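Local coordinates for protein GTP cyclohydrolase 1 type 2 homolog (Escherichia coli, Escherichia coli O157:H7, PDB 1NMO) that is of uncharacterised activity, but forms a toroidal hexamer with a dinuclear metal site and may help degrade radiation-damaged nucleotides, at residues A[32-44]-A[52-66]. Numbering follows the deposited sequence.
Sequences KETVQKIVTGVTA and AVRLGADAVIVHHGY. With FE (Fe (III) ion), chain G; FE (Fe (III) ion), chain H.
With CG of Asp58 set anti to its own carbonyl carbon (chi1 -63°), the carboxylate reaches the chain entering strand 37-41, while the bends of Lys32 at chi3 and chi4 swing its NZ in to meet it. Asp58 OD1 takes the salt bridge from Lys32 NZ at 2.7 Å. Asp58 OD2 receives the backbone N-H groups of Gln36 and Lys37 from opposite faces of the carboxylate plane, the bond from Lys37 N being nearly straight, 172° at the hydrogen. An aspartate suits this place because its short side chain can serve three donors, which fixes its rotation. Beyond it the strands pair in parallel, with Val39 N bonded to Ala59 O and Val39 O to Ile61 N. Beta-branched Val39 lays CG2 against Leu55 CD1 (3.8 Å) and Ala57 CB, and small Ala52 lets the connecting helix come close. Farther along, the ring of Tyr66 carries its hydroxyl out to a lone pair of Ala44 O, to which it donates. His64 ND1 bonds weakly to Thr43 OG1, which also bonds Glu197 of the second subunit. Histidine offers a ring nitrogen to metal: His64 NE2 binds one iron at 2.1 Å, His63 NE2 the other at 2.5 Å. Asp101 and a water join the His63 iron, His215 the His64 iron, and Glu219 binds both. The two histidines follow strand 59-62, at the C-terminal end of the parallel strands of a beta-alpha-beta unit in this NIF3-family protein.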
loop_
_atom_site.group_PDB
_atom_site.type_symbol
_atom_site.label_atom_id
_atom_site.label_comp_id
_atom_site.label_asym_id
_atom_site.label_seq_id
_atom_site.Cartn_x
_atom_site.Cartn_y
_atom_site.Cartn_z
ATOM N N LYS A 32 11.455 39.110 26.292
ATOM C CA LYS A 32 12.188 40.372 26.083
ATOM C C LYS A 32 11.204 41.495 25.806
ATOM O O LYS A 32 10.199 41.346 25.096
ATOM C CB LYS A 32 13.179 40.256 24.941
ATOM C CG LYS A 32 12.486 39.808 23.726
ATOM C CD LYS A 32 13.344 39.782 22.460
ATOM C CE LYS A 32 14.655 39.030 22.609
ATOM N NZ LYS A 32 14.806 38.163 21.388
ATOM N N GLU A 33 11.493 42.654 26.377
ATOM C CA GLU A 33 10.555 43.776 26.230
ATOM C C GLU A 33 10.366 44.245 24.773
ATOM O O GLU A 33 9.252 44.537 24.338
ATOM C CB GLU A 33 11.019 44.942 27.130
ATOM C CG GLU A 33 10.389 46.251 26.772
ATOM C CD GLU A 33 10.580 47.239 27.872
ATOM O OE1 GLU A 33 9.937 47.015 28.954
ATOM O OE2 GLU A 33 11.366 48.205 27.677
ATOM N N THR A 34 11.451 44.298 24.030
ATOM C CA THR A 34 11.407 44.749 22.649
ATOM C C THR A 34 11.100 43.643 21.653
ATOM O O THR A 34 11.939 42.740 21.438
ATOM C CB THR A 34 12.772 45.404 22.312
ATOM O OG1 THR A 34 13.038 46.386 23.335
ATOM C CG2 THR A 34 12.751 46.092 20.951
ATOM N N VAL A 35 9.930 43.716 21.039
ATOM C CA VAL A 35 9.506 42.713 20.046
ATOM C C VAL A 35 9.514 43.255 18.616
ATOM O O VAL A 35 8.841 44.251 18.314
ATOM C CB VAL A 35 8.066 42.225 20.336
ATOM C CG1 VAL A 35 7.548 41.476 19.096
ATOM C CG2 VAL A 35 8.032 41.289 21.575
ATOM N N GLN A 36 10.268 42.616 17.742
ATOM C CA GLN A 36 10.357 42.999 16.344
ATOM C C GLN A 36 10.033 41.847 15.390
ATOM O O GLN A 36 9.289 42.030 14.420
ATOM C CB GLN A 36 11.751 43.502 15.977
ATOM C CG GLN A 36 11.916 43.639 14.430
ATOM C CD GLN A 36 10.819 44.590 13.726
ATOM O OE1 GLN A 36 10.546 44.485 12.463
ATOM N NE2 GLN A 36 10.206 45.527 14.534
ATOM N N LYS A 37 10.567 40.658 15.659
ATOM C CA LYS A 37 10.396 39.478 14.796
ATOM C C LYS A 37 9.316 38.559 15.407
ATOM O O LYS A 37 9.431 38.189 16.584
ATOM C CB LYS A 37 11.773 38.779 14.694
ATOM C CG LYS A 37 11.772 37.486 13.893
ATOM C CD LYS A 37 12.153 37.647 12.423
ATOM C CE LYS A 37 11.748 36.376 11.622
ATOM N NZ LYS A 37 11.515 36.600 10.076
ATOM N N ILE A 38 8.262 38.212 14.650
ATOM C CA ILE A 38 7.184 37.417 15.232
ATOM C C ILE A 38 6.767 36.191 14.406
ATOM O O ILE A 38 6.605 36.299 13.165
ATOM C CB ILE A 38 5.934 38.308 15.437
ATOM C CG1 ILE A 38 6.283 39.533 16.238
ATOM C CG2 ILE A 38 4.935 37.644 16.264
ATOM C CD1 ILE A 38 5.022 40.189 16.768
ATOM N N VAL A 39 6.627 35.044 15.092
ATOM C CA VAL A 39 6.186 33.797 14.510
ATOM C C VAL A 39 4.770 33.504 15.122
ATOM O O VAL A 39 4.554 33.654 16.352
ATOM C CB VAL A 39 7.206 32.627 14.849
ATOM C CG1 VAL A 39 6.479 31.240 14.859
ATOM C CG2 VAL A 39 8.392 32.653 13.868
ATOM N N THR A 40 3.819 33.123 14.248
ATOM C CA THR A 40 2.466 32.849 14.623
ATOM C C THR A 40 2.057 31.505 14.046
ATOM O O THR A 40 2.684 31.003 13.090
ATOM C CB THR A 40 1.525 33.937 14.065
ATOM O OG1 THR A 40 1.425 33.807 12.631
ATOM C CG2 THR A 40 2.061 35.334 14.438
ATOM N N GLY A 41 1.022 30.892 14.647
ATOM C CA GLY A 41 0.535 29.604 14.168
ATOM C C GLY A 41 -0.709 29.290 14.922
ATOM O O GLY A 41 -1.033 30.049 15.815
ATOM N N VAL A 42 -1.404 28.194 14.608
ATOM C CA VAL A 42 -2.663 27.868 15.333
ATOM C C VAL A 42 -2.436 27.570 16.869
ATOM O O VAL A 42 -3.159 28.056 17.742
ATOM C CB VAL A 42 -3.278 26.615 14.633
ATOM C CG1 VAL A 42 -4.501 26.098 15.405
ATOM C CG2 VAL A 42 -3.639 26.946 13.155
ATOM N N THR A 43 -1.366 26.829 17.180
ATOM C CA THR A 43 -1.116 26.346 18.530
ATOM C C THR A 43 0.306 26.424 18.933
ATOM O O THR A 43 1.170 26.138 18.119
ATOM C CB THR A 43 -1.592 24.877 18.597
ATOM O OG1 THR A 43 -2.993 24.873 18.278
ATOM C CG2 THR A 43 -1.365 24.196 19.997
ATOM N N ALA A 44 0.566 26.785 20.197
ATOM C CA ALA A 44 1.938 26.909 20.691
ATOM C C ALA A 44 2.566 25.539 21.041
ATOM O O ALA A 44 2.952 25.307 22.172
ATOM C CB ALA A 44 1.957 27.856 21.944
ATOM N N ALA A 52 10.226 29.014 16.110
ATOM C CA ALA A 52 10.461 30.398 16.518
ATOM C C ALA A 52 11.870 30.635 17.026
ATOM O O ALA A 52 12.403 31.760 16.987
ATOM C CB ALA A 52 9.523 30.791 17.608
ATOM N N VAL A 53 12.462 29.576 17.595
ATOM C CA VAL A 53 13.798 29.706 18.135
ATOM C C VAL A 53 14.755 29.708 16.893
ATOM O O VAL A 53 15.658 30.493 16.805
ATOM C CB VAL A 53 14.078 28.492 19.135
ATOM C CG1 VAL A 53 15.601 28.275 19.317
ATOM C CG2 VAL A 53 13.514 28.804 20.510
ATOM N N ARG A 54 14.492 28.863 15.907
ATOM C CA ARG A 54 15.346 28.776 14.745
ATOM C C ARG A 54 15.287 30.092 14.010
ATOM O O ARG A 54 16.317 30.618 13.579
ATOM C CB ARG A 54 14.840 27.659 13.831
ATOM C CG ARG A 54 15.691 27.370 12.600
ATOM C CD ARG A 54 15.043 26.280 11.738
ATOM N NE ARG A 54 13.841 26.766 10.992
ATOM C CZ ARG A 54 13.891 27.541 9.896
ATOM N NH1 ARG A 54 15.065 27.937 9.379
ATOM N NH2 ARG A 54 12.770 27.938 9.316
ATOM N N LEU A 55 14.080 30.659 13.894
ATOM C CA LEU A 55 13.911 31.929 13.177
ATOM C C LEU A 55 14.304 33.143 14.055
ATOM O O LEU A 55 14.196 34.326 13.652
ATOM C CB LEU A 55 12.453 32.059 12.681
ATOM C CG LEU A 55 12.076 31.111 11.573
ATOM C CD1 LEU A 55 10.625 31.066 11.294
ATOM C CD2 LEU A 55 12.758 31.575 10.324
ATOM N N GLY A 56 14.745 32.878 15.284
ATOM C CA GLY A 56 15.141 34.034 16.110
ATOM C C GLY A 56 13.954 34.914 16.507
ATOM O O GLY A 56 14.095 36.126 16.782
ATOM N N ALA A 57 12.761 34.330 16.617
ATOM C CA ALA A 57 11.644 35.232 16.947
ATOM C C ALA A 57 11.698 35.855 18.311
ATOM O O ALA A 57 12.244 35.276 19.289
ATOM C CB ALA A 57 10.311 34.525 16.774
ATOM N N ASP A 58 11.128 37.062 18.391
ATOM C CA ASP A 58 10.993 37.774 19.684
ATOM C C ASP A 58 9.586 37.451 20.349
ATOM O O ASP A 58 9.360 37.654 21.563
ATOM C CB ASP A 58 11.030 39.277 19.474
ATOM C CG ASP A 58 12.333 39.744 18.900
ATOM O OD1 ASP A 58 13.410 39.304 19.375
ATOM O OD2 ASP A 58 12.284 40.576 17.978
ATOM N N ALA A 59 8.630 36.999 19.553
ATOM C CA ALA A 59 7.335 36.661 20.133
ATOM C C ALA A 59 6.700 35.544 19.350
ATOM O O ALA A 59 7.030 35.306 18.186
ATOM C CB ALA A 59 6.430 37.833 20.111
ATOM N N VAL A 60 5.757 34.880 19.995
ATOM C CA VAL A 60 4.972 33.862 19.315
ATOM C C VAL A 60 3.534 34.221 19.581
ATOM O O VAL A 60 3.195 34.568 20.720
ATOM C CB VAL A 60 5.213 32.480 19.881
ATOM C CG1 VAL A 60 4.210 31.449 19.284
ATOM C CG2 VAL A 60 6.555 32.110 19.478
ATOM N N ILE A 61 2.707 34.226 18.528
ATOM C CA ILE A 61 1.293 34.519 18.717
ATOM C C ILE A 61 0.479 33.314 18.173
ATOM O O ILE A 61 0.786 32.782 17.086
ATOM C CB ILE A 61 0.884 35.815 18.014
ATOM C CG1 ILE A 61 1.748 36.992 18.500
ATOM C CG2 ILE A 61 -0.597 36.024 18.300
ATOM C CD1 ILE A 61 1.362 38.380 17.942
ATOM N N VAL A 62 -0.536 32.876 18.928
ATOM C CA VAL A 62 -1.299 31.694 18.579
ATOM C C VAL A 62 -2.767 31.765 18.908
ATOM O O VAL A 62 -3.177 32.692 19.597
ATOM C CB VAL A 62 -0.786 30.444 19.352
ATOM C CG1 VAL A 62 0.642 30.103 18.977
ATOM C CG2 VAL A 62 -0.900 30.667 20.809
ATOM N N HIS A 63 -3.563 30.833 18.343
ATOM C CA HIS A 63 -4.973 30.765 18.669
ATOM C C HIS A 63 -5.153 29.949 19.961
ATOM O O HIS A 63 -6.052 30.257 20.747
ATOM C CB HIS A 63 -5.753 30.112 17.576
ATOM C CG HIS A 63 -7.232 30.013 17.838
ATOM N ND1 HIS A 63 -7.959 30.995 18.498
ATOM C CD2 HIS A 63 -8.122 29.028 17.521
ATOM C CE1 HIS A 63 -9.229 30.607 18.581
ATOM N NE2 HIS A 63 -9.357 29.412 18.002
ATOM N N HIS A 64 -4.305 28.916 20.155
ATOM C CA HIS A 64 -4.322 28.032 21.336
ATOM C C HIS A 64 -3.002 28.079 22.141
ATOM O O HIS A 64 -1.990 27.428 21.806
ATOM C CB HIS A 64 -4.534 26.576 20.936
ATOM C CG HIS A 64 -5.803 26.310 20.204
ATOM N ND1 HIS A 64 -5.834 26.061 18.849
ATOM C CD2 HIS A 64 -7.085 26.233 20.636
ATOM C CE1 HIS A 64 -7.077 25.828 18.481
ATOM N NE2 HIS A 64 -7.854 25.923 19.542
ATOM N N GLY A 65 -3.005 28.837 23.232
ATOM C CA GLY A 65 -1.790 28.954 24.035
ATOM C C GLY A 65 -1.918 28.047 25.214
ATOM O O GLY A 65 -2.358 26.910 25.039
ATOM N N TYR A 66 -1.600 28.534 26.426
ATOM C CA TYR A 66 -1.634 27.643 27.615
ATOM C C TYR A 66 -2.580 28.093 28.741
ATOM O O TYR A 66 -3.420 28.978 28.566
ATOM C CB TYR A 66 -0.221 27.536 28.205
ATOM C CG TYR A 66 0.894 27.216 27.224
ATOM C CD1 TYR A 66 0.665 26.399 26.165
ATOM C CD2 TYR A 66 2.202 27.759 27.363
ATOM C CE1 TYR A 66 1.672 26.123 25.231
ATOM C CE2 TYR A 66 3.221 27.467 26.424
ATOM C CZ TYR A 66 2.920 26.650 25.352
ATOM O OH TYR A 66 3.797 26.357 24.299
HETATM FE FE FE G . -9.743 25.739 18.563
HETATM FE FE FE H . -11.606 28.255 18.093
HETATM O O HOH W 1 -13.907 27.679 18.192
#